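Local coordinates for N-terminal acetyltransferase-like protein (Chaetomium thermophilum, PDB 5NNP) that probably serves as the auxiliary, TPR-repeat subunit of an N-terminal acetyltransferase A complex, wrapping around the chain of another protein, at residues Thr519-Gln524 against Arg549-Pro554. Residues are numbered along the deposited sequence; the frame is centred on the assembly and turned at random.
Sequences TWQEDQ and RLREHP
Gln521, near the C-terminal end of helix 503-523, faces Leu550 in the short 3-10 turn 550-552, their CA atoms 7.3 Å apart, and the side chains of Leu550 and Arg551 reach across to the helix. The polar half of the contact is one carbonyl oxygen held by two nitrogens. Arg551 presents the end of its guanidinium, and NH2 reaches Gln521 OE1 at 2.8 Å, lying in the carbonyl plane with a C=O...N angle of 157°. Arg551 NH1 donates to Gln521 OE1 at 3.0 Å, but from above that plane and by a more bent bond. OE1 itself sits in the guanidinium plane, while the amide is turned 73° against it. Gln521 gets there with CG anti to its backbone N (chi1 -177°) and the chain extended beyond. Arg551 NH2 also makes a salt bridge to Asp518 OD1, about one turn before Gln521 on helix 503-523, which probably helps set the guanidinium, and Tyr664 adds a cation-pi contact. A leucine in place of Arg551 would probably leave Gln521 OE1 without these two donors and the Asp518 carboxylate without this charge partner. Beside this grip, Leu550 lays CD2 against the helix, 3.7 Å from Gln521 N and 4.0 Å from Trp520 CB, while CD1 lies at the edge of the indole, near its plane. The indole nitrogen turns elsewhere, to Gln485. His553 ND1 caps Phe555 N at the start of helix 554-572. The arrangement ties helix 503-523 to the linker between helices 537-547 and 554-572 within the alpha-helical, TPR-like NatA auxiliary-subunit fold.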
# COMPACT_ATOMS: atom_id res chain seq x y z
N THR A 519 -8.96 -4.33 -7.95
CA THR A 519 -9.88 -3.69 -7.02
C THR A 519 -9.24 -2.49 -6.37
O THR A 519 -9.84 -1.42 -6.26
CB THR A 519 -10.33 -4.66 -5.94
OG1 THR A 519 -11.11 -5.69 -6.53
CG2 THR A 519 -11.15 -3.92 -4.87
N TRP A 520 -8.01 -2.69 -5.91
CA TRP A 520 -7.22 -1.63 -5.31
C TRP A 520 -7.11 -0.45 -6.27
O TRP A 520 -7.16 0.71 -5.86
CB TRP A 520 -5.85 -2.19 -4.95
CG TRP A 520 -5.91 -3.12 -3.77
CD1 TRP A 520 -7.02 -3.46 -3.06
CD2 TRP A 520 -4.81 -3.80 -3.14
NE1 TRP A 520 -6.70 -4.32 -2.04
CE2 TRP A 520 -5.35 -4.54 -2.06
CE3 TRP A 520 -3.43 -3.87 -3.38
CZ2 TRP A 520 -4.55 -5.34 -1.23
CZ3 TRP A 520 -2.64 -4.67 -2.55
CH2 TRP A 520 -3.20 -5.38 -1.49
N GLN A 521 -6.98 -0.75 -7.56
CA GLN A 521 -6.91 0.32 -8.54
C GLN A 521 -8.25 1.03 -8.70
O GLN A 521 -8.31 2.21 -9.03
CB GLN A 521 -6.45 -0.20 -9.90
CG GLN A 521 -6.30 0.92 -10.92
CD GLN A 521 -5.77 0.45 -12.26
OE1 GLN A 521 -5.44 -0.71 -12.46
NE2 GLN A 521 -5.70 1.38 -13.20
N GLU A 522 -9.33 0.31 -8.45
CA GLU A 522 -10.65 0.87 -8.66
C GLU A 522 -11.12 1.56 -7.37
O GLU A 522 -12.03 2.41 -7.39
CB GLU A 522 -11.61 -0.23 -9.10
CG GLU A 522 -13.01 0.28 -9.41
CD GLU A 522 -13.91 -0.79 -10.02
OE1 GLU A 522 -15.14 -0.55 -10.11
OE2 GLU A 522 -13.40 -1.87 -10.42
N ASP A 523 -10.47 1.21 -6.27
CA ASP A 523 -10.81 1.75 -4.96
C ASP A 523 -10.63 3.27 -4.86
O ASP A 523 -11.30 3.93 -4.08
CB ASP A 523 -9.97 1.06 -3.86
CG ASP A 523 -10.57 -0.26 -3.43
OD1 ASP A 523 -11.77 -0.47 -3.69
OD2 ASP A 523 -9.85 -1.09 -2.82
N GLN A 524 -9.73 3.82 -5.67
CA GLN A 524 -9.45 5.25 -5.61
C GLN A 524 -10.59 6.07 -6.25
O GLN A 524 -10.59 7.30 -6.19
CB GLN A 524 -8.13 5.53 -6.32
CG GLN A 524 -8.26 5.27 -7.81
CD GLN A 524 -6.97 5.50 -8.58
OE1 GLN A 524 -6.30 6.52 -8.43
NE2 GLN A 524 -6.62 4.54 -9.41
N ARG A 549 1.75 3.83 -9.33
CA ARG A 549 2.76 2.78 -9.33
C ARG A 549 2.28 1.55 -8.57
O ARG A 549 3.09 0.86 -7.96
CB ARG A 549 4.06 3.27 -8.71
CG ARG A 549 4.80 4.31 -9.50
CD ARG A 549 5.95 4.85 -8.66
NE ARG A 549 5.49 5.09 -7.28
CZ ARG A 549 6.23 4.89 -6.19
NH1 ARG A 549 7.48 4.44 -6.29
NH2 ARG A 549 5.72 5.14 -4.98
N LEU A 550 0.99 1.28 -8.64
CA LEU A 550 0.36 0.31 -7.75
C LEU A 550 1.04 -1.04 -7.78
O LEU A 550 1.44 -1.56 -6.74
CB LEU A 550 -1.12 0.12 -8.11
CG LEU A 550 -1.87 -0.97 -7.32
CD1 LEU A 550 -1.84 -0.67 -5.84
CD2 LEU A 550 -3.31 -1.08 -7.83
N ARG A 551 1.19 -1.58 -8.97
CA ARG A 551 1.56 -2.97 -9.09
C ARG A 551 3.06 -3.18 -9.08
O ARG A 551 3.53 -4.24 -9.48
CB ARG A 551 0.94 -3.55 -10.36
CG ARG A 551 -0.56 -3.64 -10.25
CD ARG A 551 -1.11 -4.21 -11.49
NE ARG A 551 -2.57 -4.24 -11.49
CZ ARG A 551 -3.31 -3.18 -11.76
NH1 ARG A 551 -2.73 -2.01 -11.98
NH2 ARG A 551 -4.63 -3.28 -11.79
N GLU A 552 3.82 -2.19 -8.63
CA GLU A 552 5.25 -2.40 -8.43
C GLU A 552 5.47 -3.14 -7.11
O GLU A 552 6.57 -3.60 -6.80
CB GLU A 552 6.01 -1.08 -8.43
CG GLU A 552 5.87 -0.31 -7.12
CD GLU A 552 6.73 0.94 -7.07
OE1 GLU A 552 7.38 1.25 -8.08
OE2 GLU A 552 6.75 1.61 -6.02
N HIS A 553 4.41 -3.23 -6.32
CA HIS A 553 4.48 -3.82 -4.99
C HIS A 553 4.84 -5.30 -5.10
O HIS A 553 4.27 -6.01 -5.94
CB HIS A 553 3.14 -3.66 -4.27
CG HIS A 553 3.24 -3.68 -2.77
ND1 HIS A 553 3.48 -4.84 -2.06
CD2 HIS A 553 3.13 -2.69 -1.86
CE1 HIS A 553 3.51 -4.56 -0.77
NE2 HIS A 553 3.30 -3.26 -0.62
N PRO A 554 5.76 -5.77 -4.25
CA PRO A 554 6.10 -7.19 -4.33
C PRO A 554 4.88 -8.10 -4.12
O PRO A 554 4.88 -9.23 -4.61
CB PRO A 554 7.12 -7.37 -3.20
CG PRO A 554 7.71 -6.08 -3.00
CD PRO A 554 6.57 -5.09 -3.24